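Local coordinates for protein FKBP-type peptidyl-prolyl cis-trans isomerase fkpA (Escherichia coli, PDB 1Q6I) that catalyses the cis-trans isomerisation of peptidyl-proline bonds and, as a periplasmic folding chaperone, speeds the folding of other proteins, at residues A[143-148]-A[157-162]; A[149-154]-A[213-218]. One frame throughout, in Å; residues are numbered along the deposited sequence.

Contact 1: A[143-148]-A[157-162]; sequences VVNYKG and DNSYTR. With FK5 (8-deethyl-8-[but-3-enyl]-ascomycin), chain C.
A polar beta-hairpin contact, in which Y146 meets D157 and S159, joins strands 141-150 and 155-158 of the FKBP domain at the wall of the pocket that holds the macrolide FK5. Strand pairing is brief: G148 and D157 form an antiparallel hydrogen-bonded pair, with G148 N 2.7 Å from D157 O and a weak return bond, and K147 faces N158 in the non-hydrogen-bonded pair that follows. Past the end of the second strand, S159 pairs with Y146 through side chain and backbone, its OG accepting from Y146 N (2.8 Å, N-H...O 165°) and its N donating to Y146 O at 3.0 Å.

The Y146 side chain starts away from the hairpin partner, but with CG set between its own N and carbonyl carbon (chi1 69°) the ring swings back and its OH reaches D157. There Y146 OH donates to D157 OD2 at 2.6 Å; OD2 sits at the ring's edge, near its plane, while the hydroxyl comes in from above the carboxylate plane, the two planes being 88° apart. R162 NH2 donates to Y146 OH at 3.2 Å, and R162 NH1 closes a salt bridge on the syn lone pair of D157 OD1, 2.9 Å away. C5 of FK5 covers one ring face, offset toward the rim, and W177 meets the ring edge-to-face. Nearer the solvent, N145 CB lies over one face of the Y160 ring, 3.4 Å from CE1.

A phenylalanine in place of Y146 would probably leave D157 OD2 and R162 NH2 without the hydroxyl that joins them. Since FK5 O6 donates to D157 OD2 at 2.9 Å, that oxygen is shared between ligand and tyrosine, and the network around it probably keeps the carboxylate turned to receive the ligand hydroxyl.

Contact 2: A[149-154]-A[213-218]; sequences TLIDGK and TLVFDV. With FK5 (8-deethyl-8-[but-3-enyl]-ascomycin), chain C.
T149 and V215 form an antiparallel hydrogen-bonded pair where the end of strand 141-150 meets the start of strand 214-223, in the curled antiparallel sheet of the FKBP fold. The two bonds are matched: T149 N to V215 O and V215 N to T149 O both measure 3.0 Å, each with an N-H...O angle of 162°. Past L150 the first segment leaves the sheet, and residues L150 to G153 make a type I turn that heads into the second strand of the hairpin. K154 N donates to D152 OD1 in an Asx turn within the same bend.

On one face of the sheet, T149 OG1 stands 3.5 Å from V215 CB, placed there by a chi1 of 63° that tucks the hydroxyl between its own N and carbonyl carbon. I151 reaches the same neighbourhood with its CG2 branch, which packs 3.8 Å from T213 CB, the two side chains crossing at about a right angle, and also touches V215 CG2. Y106 of the long helix 70-111 packs on both I151 and V215, and R107 of that helix donates to T213 OG1, so this corner of the sheet lies against the helix. A water accepts from I151 N at 3.0 Å; it also lies near T213 O, at a distance too short to be trusted.

The opposite face carries L150 and L214, side by side and pointing the same way, with their CD2 methyls 4.0 Å apart. F216, further along on that face, points away from 149-154; W177 meets its ring edge-to-face, and the F156 ring plane stands at about 90° to it. At the edge of the F216 ring, in its plane, lies FK5 O4, 3.6 Å from CE1.

How the contacts relate
Both contacts use strand 141-150, contact 1 on the edge facing the hairpin partner and contact 2 on the edge facing strand 214-223. They join directly where K147 O lies 2.9 Å from D217 N, a probable hydrogen bond, and where G148 packs on F216. Contact 1 runs from pocket to surface: its charge and hydroxyl network has D157 and Y146 buried and R162, like Y160, exposed, and it reaches FK5 through a hydrogen bond. In contact 2 no touching residue is fully exposed, and L214 and V215 are buried; it is a paired backbone with aliphatic packing beside the long helix, and it meets the same ligand through the edge of an aromatic ring.

Contact 1: A[143-148]-A[157-162]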
loop_
_atom_site.group_PDB
_atom_site.type_symbol
_atom_site.label_atom_id
_atom_site.label_comp_id
_atom_site.label_asym_id
_atom_site.label_seq_id
_atom_site.Cartn_x
_atom_site.Cartn_y
_atom_site.Cartn_z
ATOM N N VAL A 143 -2.546 3.930 -41.477
ATOM C CA VAL A 143 -2.849 5.164 -40.765
ATOM C C VAL A 143 -4.387 5.330 -40.798
ATOM O O VAL A 143 -4.976 5.332 -41.891
ATOM C CB VAL A 143 -2.196 6.395 -41.450
ATOM C CG1 VAL A 143 -2.457 7.657 -40.648
ATOM C CG2 VAL A 143 -0.708 6.205 -41.694
ATOM N N VAL A 144 -5.024 5.495 -39.630
ATOM C CA VAL A 144 -6.477 5.592 -39.531
ATOM C C VAL A 144 -7.005 6.607 -38.549
ATOM O O VAL A 144 -6.333 6.939 -37.570
ATOM C CB VAL A 144 -7.054 4.247 -38.995
ATOM C CG1 VAL A 144 -6.680 3.096 -39.904
ATOM C CG2 VAL A 144 -6.541 3.939 -37.558
ATOM N N ASN A 145 -8.206 7.121 -38.805
ATOM C CA ASN A 145 -8.943 7.779 -37.756
ATOM C C ASN A 145 -10.001 6.756 -37.326
ATOM O O ASN A 145 -10.473 5.952 -38.118
ATOM C CB ASN A 145 -9.595 9.079 -38.194
ATOM C CG ASN A 145 -8.593 10.203 -38.359
ATOM O OD1 ASN A 145 -7.834 10.558 -37.425
ATOM N ND2 ASN A 145 -8.590 10.782 -39.542
ATOM N N TYR A 146 -10.363 6.763 -36.059
ATOM C CA TYR A 146 -11.398 5.829 -35.599
ATOM C C TYR A 146 -12.116 6.317 -34.350
ATOM O O TYR A 146 -11.672 7.184 -33.614
ATOM C CB TYR A 146 -10.819 4.426 -35.354
ATOM C CG TYR A 146 -9.902 4.388 -34.183
ATOM C CD1 TYR A 146 -8.584 4.729 -34.339
ATOM C CD2 TYR A 146 -10.363 4.083 -32.894
ATOM C CE1 TYR A 146 -7.716 4.755 -33.290
ATOM C CE2 TYR A 146 -9.487 4.109 -31.813
ATOM C CZ TYR A 146 -8.149 4.453 -32.026
ATOM O OH TYR A 146 -7.205 4.531 -30.997
ATOM N N LYS A 147 -13.240 5.700 -34.106
ATOM C CA LYS A 147 -14.020 5.968 -32.954
ATOM C C LYS A 147 -14.431 4.604 -32.526
ATOM O O LYS A 147 -14.886 3.819 -33.374
ATOM C CB LYS A 147 -15.213 6.767 -33.389
ATOM C CG LYS A 147 -16.185 7.059 -32.337
ATOM C CD LYS A 147 -17.123 8.184 -32.803
ATOM C CE LYS A 147 -18.309 7.647 -33.573
ATOM N NZ LYS A 147 -19.465 8.568 -33.369
ATOM N N GLY A 148 -14.250 4.305 -31.238
ATOM C CA GLY A 148 -14.689 3.044 -30.663
ATOM C C GLY A 148 -15.741 3.230 -29.557
ATOM O O GLY A 148 -15.614 4.125 -28.717
ATOM N N ASP A 157 -12.869 5.272 -26.957
ATOM C CA ASP A 157 -11.707 5.886 -27.621
ATOM C C ASP A 157 -12.160 6.614 -28.898
ATOM O O ASP A 157 -13.062 6.155 -29.600
ATOM C CB ASP A 157 -10.647 4.813 -27.900
ATOM C CG ASP A 157 -9.279 5.379 -28.318
ATOM O OD1 ASP A 157 -9.058 6.593 -28.341
ATOM O OD2 ASP A 157 -8.337 4.461 -28.662
ATOM N N ASN A 158 -11.537 7.758 -29.172
ATOM C CA ASN A 158 -11.824 8.585 -30.335
ATOM C C ASN A 158 -10.530 9.274 -30.779
ATOM O O ASN A 158 -10.080 10.198 -30.132
ATOM C CB ASN A 158 -12.899 9.589 -29.961
ATOM C CG ASN A 158 -13.435 10.381 -31.160
ATOM O OD1 ASN A 158 -12.710 10.728 -32.093
ATOM N ND2 ASN A 158 -14.719 10.718 -31.095
ATOM N N SER A 159 -9.929 8.812 -31.874
ATOM C CA SER A 159 -8.672 9.364 -32.359
ATOM C C SER A 159 -8.795 10.825 -32.812
ATOM O O SER A 159 -7.891 11.608 -32.594
ATOM C CB SER A 159 -8.139 8.524 -33.503
ATOM O OG SER A 159 -8.935 8.704 -34.645
ATOM N N TYR A 160 -9.922 11.153 -33.451
ATOM C CA TYR A 160 -10.247 12.514 -33.873
ATOM C C TYR A 160 -9.978 13.560 -32.787
ATOM O O TYR A 160 -9.537 14.675 -33.074
ATOM C CB TYR A 160 -11.737 12.581 -34.250
ATOM C CG TYR A 160 -12.155 11.692 -35.396
ATOM C CD1 TYR A 160 -11.856 12.041 -36.706
ATOM C CD2 TYR A 160 -12.858 10.518 -35.176
ATOM C CE1 TYR A 160 -12.236 11.246 -37.755
ATOM C CE2 TYR A 160 -13.238 9.714 -36.211
ATOM C CZ TYR A 160 -12.923 10.080 -37.498
ATOM O OH TYR A 160 -13.288 9.280 -38.557
ATOM N N THR A 161 -10.264 13.210 -31.538
ATOM C CA THR A 161 -10.022 14.117 -30.424
ATOM C C THR A 161 -8.539 14.349 -30.116
ATOM O O THR A 161 -8.233 15.300 -29.422
ATOM C CB THR A 161 -10.691 13.632 -29.143
ATOM O OG1 THR A 161 -10.127 12.380 -28.772
ATOM C CG2 THR A 161 -12.206 13.349 -29.346
ATOM N N ARG A 162 -7.624 13.499 -30.589
ATOM C CA ARG A 162 -6.197 13.775 -30.360
ATOM C C ARG A 162 -5.677 14.635 -31.481
ATOM O O ARG A 162 -4.499 14.979 -31.534
ATOM C CB ARG A 162 -5.357 12.508 -30.259
ATOM C CG ARG A 162 -5.607 11.704 -29.000
ATOM C CD ARG A 162 -4.873 10.360 -28.952
ATOM N NE ARG A 162 -5.237 9.451 -30.035
ATOM C CZ ARG A 162 -6.071 8.408 -29.901
ATOM N NH1 ARG A 162 -6.659 8.156 -28.742
ATOM N NH2 ARG A 162 -6.328 7.621 -30.927
HETATM C C1 FK5 C . -5.737 -2.192 -30.900
HETATM C C2 FK5 C . -7.069 -1.554 -31.212
HETATM C C3 FK5 C . -7.664 -1.396 -32.592
HETATM C C4 FK5 C . -6.808 -0.343 -33.243
HETATM C C5 FK5 C . -6.964 1.007 -32.528
HETATM C C6 FK5 C . -6.791 0.913 -31.006
HETATM C C8 FK5 C . -8.218 -0.374 -29.473
HETATM C C9 FK5 C . -8.546 0.757 -28.778
HETATM C C10 FK5 C . -7.856 1.083 -27.481
HETATM C C11 FK5 C . -7.736 -0.062 -26.467
HETATM C C12 FK5 C . -6.805 0.311 -25.306
HETATM C C13 FK5 C . -5.513 0.943 -25.797
HETATM C C14 FK5 C . -5.819 2.057 -26.769
HETATM C C15 FK5 C . -4.567 2.730 -27.334
HETATM C C16 FK5 C . -4.206 3.999 -26.594
HETATM C C17 FK5 C . -3.001 3.911 -25.665
HETATM C C18 FK5 C . -2.129 2.661 -25.884
HETATM C C19 FK5 C . -0.868 2.902 -26.707
HETATM C C20 FK5 C . 0.273 1.998 -26.509
HETATM C C21 FK5 C . 1.085 1.505 -27.670
HETATM C C22 FK5 C . 0.508 0.251 -28.292
HETATM C C23 FK5 C . -0.568 0.342 -29.336
HETATM C C24 FK5 C . -1.138 -1.038 -29.680
HETATM C C25 FK5 C . -2.590 -0.782 -30.025
HETATM C C26 FK5 C . -3.548 -1.963 -30.174
HETATM C C27 FK5 C . -3.307 -2.826 -29.013
HETATM C C28 FK5 C . -2.672 -4.095 -29.283
HETATM C C29 FK5 C . -2.559 -5.147 -28.247
HETATM C C30 FK5 C . -3.621 -6.213 -28.473
HETATM C C31 FK5 C . -3.404 -7.409 -27.543
HETATM C C32 FK5 C . -2.006 -7.917 -27.769
HETATM C C33 FK5 C . -0.985 -6.848 -27.432
HETATM C C34 FK5 C . -1.165 -5.715 -28.412
HETATM C C35 FK5 C . -9.080 -0.481 -25.914
HETATM C C36 FK5 C . -3.551 4.020 -24.245
HETATM C C37 FK5 C . -0.749 3.998 -27.725
HETATM C C38 FK5 C . 2.516 1.309 -27.171
HETATM C C39 FK5 C . 3.459 2.144 -28.012
HETATM C C40 FK5 C . 4.529 2.913 -27.364
HETATM C C41 FK5 C . -2.559 -0.077 -31.357
HETATM C C42 FK5 C . -3.735 -2.368 -27.654
HETATM C C43 FK5 C . -4.376 0.625 -23.719
HETATM C C44 FK5 C . -3.988 4.023 -29.259
HETATM C C45 FK5 C . -5.358 -8.659 -26.943
HETATM N N7 FK5 C . -7.406 -0.340 -30.502
HETATM O O1 FK5 C . -4.930 -1.535 -30.208
HETATM O O2 FK5 C . -5.369 -3.427 -31.448
HETATM O O3 FK5 C . -8.747 -1.570 -29.048
HETATM O O4 FK5 C . -9.503 1.644 -29.277
HETATM O O5 FK5 C . -6.535 1.469 -27.838
HETATM O O6 FK5 C . -8.680 2.148 -26.940
HETATM O O7 FK5 C . -4.761 1.506 -24.753
HETATM O O8 FK5 C . -4.843 3.078 -28.663
HETATM O O9 FK5 C . 0.934 -1.036 -27.968
HETATM O O10 FK5 C . -0.509 -1.602 -30.799
HETATM O O11 FK5 C . -4.295 -8.456 -27.851
HETATM O O12 FK5 C . -1.761 -9.060 -27.005
#

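Contact 2: A[149-154]-A[213-218]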
loop_
_atom_site.group_PDB
_atom_site.type_symbol
_atom_site.label_atom_id
_atom_site.label_comp_id
_atom_site.label_asym_id
_atom_site.label_seq_id
_atom_site.Cartn_x
_atom_site.Cartn_y
_atom_site.Cartn_z
ATOM N N THR A 149 -16.797 2.399 -29.597
ATOM C CA THR A 149 -17.882 2.439 -28.639
ATOM C C THR A 149 -18.293 1.029 -28.233
ATOM O O THR A 149 -18.127 0.069 -28.990
ATOM C CB THR A 149 -19.135 3.124 -29.203
ATOM O OG1 THR A 149 -19.643 2.374 -30.311
ATOM C CG2 THR A 149 -18.846 4.515 -29.789
ATOM N N LEU A 150 -18.826 0.917 -27.035
ATOM C CA LEU A 150 -19.324 -0.336 -26.549
ATOM C C LEU A 150 -20.688 -0.421 -27.180
ATOM O O LEU A 150 -21.188 0.566 -27.721
ATOM C CB LEU A 150 -19.414 -0.335 -25.013
ATOM C CG LEU A 150 -18.079 -0.243 -24.254
ATOM C CD1 LEU A 150 -18.318 -0.096 -22.743
ATOM C CD2 LEU A 150 -17.180 -1.449 -24.530
ATOM N N ILE A 151 -21.325 -1.572 -27.097
ATOM C CA ILE A 151 -22.581 -1.707 -27.791
ATOM C C ILE A 151 -23.696 -0.834 -27.236
ATOM O O ILE A 151 -24.696 -0.679 -27.888
ATOM C CB ILE A 151 -23.025 -3.145 -27.801
ATOM C CG1 ILE A 151 -23.273 -3.630 -26.354
ATOM C CG2 ILE A 151 -22.042 -3.983 -28.554
ATOM C CD1 ILE A 151 -24.028 -4.896 -26.292
ATOM N N ASP A 152 -23.546 -0.299 -26.030
ATOM C CA ASP A 152 -24.573 0.560 -25.453
ATOM C C ASP A 152 -24.370 2.020 -25.816
ATOM O O ASP A 152 -25.086 2.896 -25.328
ATOM C CB ASP A 152 -24.609 0.414 -23.913
ATOM C CG ASP A 152 -23.380 1.014 -23.216
ATOM O OD1 ASP A 152 -22.460 1.510 -23.873
ATOM O OD2 ASP A 152 -23.250 1.025 -21.982
ATOM N N GLY A 153 -23.377 2.306 -26.648
ATOM C CA GLY A 153 -23.101 3.680 -27.021
ATOM C C GLY A 153 -22.000 4.418 -26.260
ATOM O O GLY A 153 -21.634 5.532 -26.648
ATOM N N LYS A 154 -21.477 3.852 -25.176
ATOM C CA LYS A 154 -20.377 4.516 -24.467
ATOM C C LYS A 154 -19.125 4.487 -25.335
ATOM O O LYS A 154 -18.753 3.470 -25.902
ATOM C CB LYS A 154 -20.095 3.861 -23.127
ATOM C CG LYS A 154 -19.185 4.657 -22.222
ATOM C CD LYS A 154 -18.388 3.722 -21.333
ATOM C CE LYS A 154 -17.873 4.424 -20.078
ATOM N NZ LYS A 154 -17.121 5.685 -20.387
ATOM N N THR A 213 -18.416 -6.836 -26.904
ATOM C CA THR A 213 -18.395 -6.694 -28.352
ATOM C C THR A 213 -18.011 -5.224 -28.634
ATOM O O THR A 213 -18.579 -4.317 -28.016
ATOM C CB THR A 213 -19.754 -7.048 -28.974
ATOM O OG1 THR A 213 -19.908 -8.483 -29.065
ATOM C CG2 THR A 213 -19.819 -6.533 -30.464
ATOM N N LEU A 214 -17.088 -4.970 -29.577
ATOM C CA LEU A 214 -16.717 -3.581 -29.844
ATOM C C LEU A 214 -17.206 -3.110 -31.201
ATOM O O LEU A 214 -17.134 -3.839 -32.165
ATOM C CB LEU A 214 -15.207 -3.382 -29.750
ATOM C CG LEU A 214 -14.509 -4.046 -28.572
ATOM C CD1 LEU A 214 -13.024 -3.718 -28.679
ATOM C CD2 LEU A 214 -15.096 -3.601 -27.191
ATOM N N VAL A 215 -17.640 -1.855 -31.257
ATOM C CA VAL A 215 -18.101 -1.222 -32.467
ATOM C C VAL A 215 -17.074 -0.145 -32.869
ATOM O O VAL A 215 -16.880 0.846 -32.163
ATOM C CB VAL A 215 -19.456 -0.518 -32.202
ATOM C CG1 VAL A 215 -19.979 0.253 -33.428
ATOM C CG2 VAL A 215 -20.511 -1.504 -31.724
ATOM N N PHE A 216 -16.413 -0.307 -34.003
ATOM C CA PHE A 216 -15.488 0.727 -34.440
ATOM C C PHE A 216 -15.936 1.373 -35.757
ATOM O O PHE A 216 -16.272 0.665 -36.727
ATOM C CB PHE A 216 -14.125 0.100 -34.665
ATOM C CG PHE A 216 -13.375 -0.205 -33.409
ATOM C CD1 PHE A 216 -12.656 0.774 -32.772
ATOM C CD2 PHE A 216 -13.356 -1.475 -32.896
ATOM C CE1 PHE A 216 -11.965 0.504 -31.643
ATOM C CE2 PHE A 216 -12.674 -1.743 -31.773
ATOM C CZ PHE A 216 -11.965 -0.760 -31.146
ATOM N N ASP A 217 -15.944 2.694 -35.802
ATOM C CA ASP A 217 -16.075 3.413 -37.082
ATOM C C ASP A 217 -14.689 3.901 -37.511
ATOM O O ASP A 217 -14.131 4.775 -36.867
ATOM C CB ASP A 217 -16.991 4.605 -36.953
ATOM C CG ASP A 217 -18.358 4.212 -36.537
ATOM O OD1 ASP A 217 -18.959 3.346 -37.239
ATOM O OD2 ASP A 217 -18.908 4.697 -35.522
ATOM N N VAL A 218 -14.171 3.302 -38.587
ATOM C CA VAL A 218 -12.853 3.519 -39.083
ATOM C C VAL A 218 -12.768 4.207 -40.447
ATOM O O VAL A 218 -13.501 3.846 -41.388
ATOM C CB VAL A 218 -12.180 2.170 -39.243
ATOM C CG1 VAL A 218 -10.704 2.328 -39.475
ATOM C CG2 VAL A 218 -12.381 1.343 -38.044
HETATM C C1 FK5 C . -5.737 -2.192 -30.900
HETATM C C2 FK5 C . -7.069 -1.554 -31.212
HETATM C C3 FK5 C . -7.664 -1.396 -32.592
HETATM C C4 FK5 C . -6.808 -0.343 -33.243
HETATM C C5 FK5 C . -6.964 1.007 -32.528
HETATM C C6 FK5 C . -6.791 0.913 -31.006
HETATM C C8 FK5 C . -8.218 -0.374 -29.473
HETATM C C9 FK5 C . -8.546 0.757 -28.778
HETATM C C10 FK5 C . -7.856 1.083 -27.481
HETATM C C11 FK5 C . -7.736 -0.062 -26.467
HETATM C C12 FK5 C . -6.805 0.311 -25.306
HETATM C C13 FK5 C . -5.513 0.943 -25.797
HETATM C C14 FK5 C . -5.819 2.057 -26.769
HETATM C C15 FK5 C . -4.567 2.730 -27.334
HETATM C C16 FK5 C . -4.206 3.999 -26.594
HETATM C C17 FK5 C . -3.001 3.911 -25.665
HETATM C C18 FK5 C . -2.129 2.661 -25.884
HETATM C C19 FK5 C . -0.868 2.902 -26.707
HETATM C C20 FK5 C . 0.273 1.998 -26.509
HETATM C C21 FK5 C . 1.085 1.505 -27.670
HETATM C C22 FK5 C . 0.508 0.251 -28.292
HETATM C C23 FK5 C . -0.568 0.342 -29.336
HETATM C C24 FK5 C . -1.138 -1.038 -29.680
HETATM C C25 FK5 C . -2.590 -0.782 -30.025
HETATM C C26 FK5 C . -3.548 -1.963 -30.174
HETATM C C27 FK5 C . -3.307 -2.826 -29.013
HETATM C C28 FK5 C . -2.672 -4.095 -29.283
HETATM C C29 FK5 C . -2.559 -5.147 -28.247
HETATM C C30 FK5 C . -3.621 -6.213 -28.473
HETATM C C31 FK5 C . -3.404 -7.409 -27.543
HETATM C C32 FK5 C . -2.006 -7.917 -27.769
HETATM C C33 FK5 C . -0.985 -6.848 -27.432
HETATM C C34 FK5 C . -1.165 -5.715 -28.412
HETATM C C35 FK5 C . -9.080 -0.481 -25.914
HETATM C C36 FK5 C . -3.551 4.020 -24.245
HETATM C C37 FK5 C . -0.749 3.998 -27.725
HETATM C C38 FK5 C . 2.516 1.309 -27.171
HETATM C C39 FK5 C . 3.459 2.144 -28.012
HETATM C C40 FK5 C . 4.529 2.913 -27.364
HETATM C C41 FK5 C . -2.559 -0.077 -31.357
HETATM C C42 FK5 C . -3.735 -2.368 -27.654
HETATM C C43 FK5 C . -4.376 0.625 -23.719
HETATM C C44 FK5 C . -3.988 4.023 -29.259
HETATM C C45 FK5 C . -5.358 -8.659 -26.943
HETATM N N7 FK5 C . -7.406 -0.340 -30.502
HETATM O O1 FK5 C . -4.930 -1.535 -30.208
HETATM O O2 FK5 C . -5.369 -3.427 -31.448
HETATM O O3 FK5 C . -8.747 -1.570 -29.048
HETATM O O4 FK5 C . -9.503 1.644 -29.277
HETATM O O5 FK5 C . -6.535 1.469 -27.838
HETATM O O6 FK5 C . -8.680 2.148 -26.940
HETATM O O7 FK5 C . -4.761 1.506 -24.753
HETATM O O8 FK5 C . -4.843 3.078 -28.663
HETATM O O9 FK5 C . 0.934 -1.036 -27.968
HETATM O O10 FK5 C . -0.509 -1.602 -30.799
HETATM O O11 FK5 C . -4.295 -8.456 -27.851
HETATM O O12 FK5 C . -1.761 -9.060 -27.005
HETATM O O HOH W 1 -17.913 3.747 -32.947
HETATM O O HOH W 2 -19.777 -3.881 -25.875
#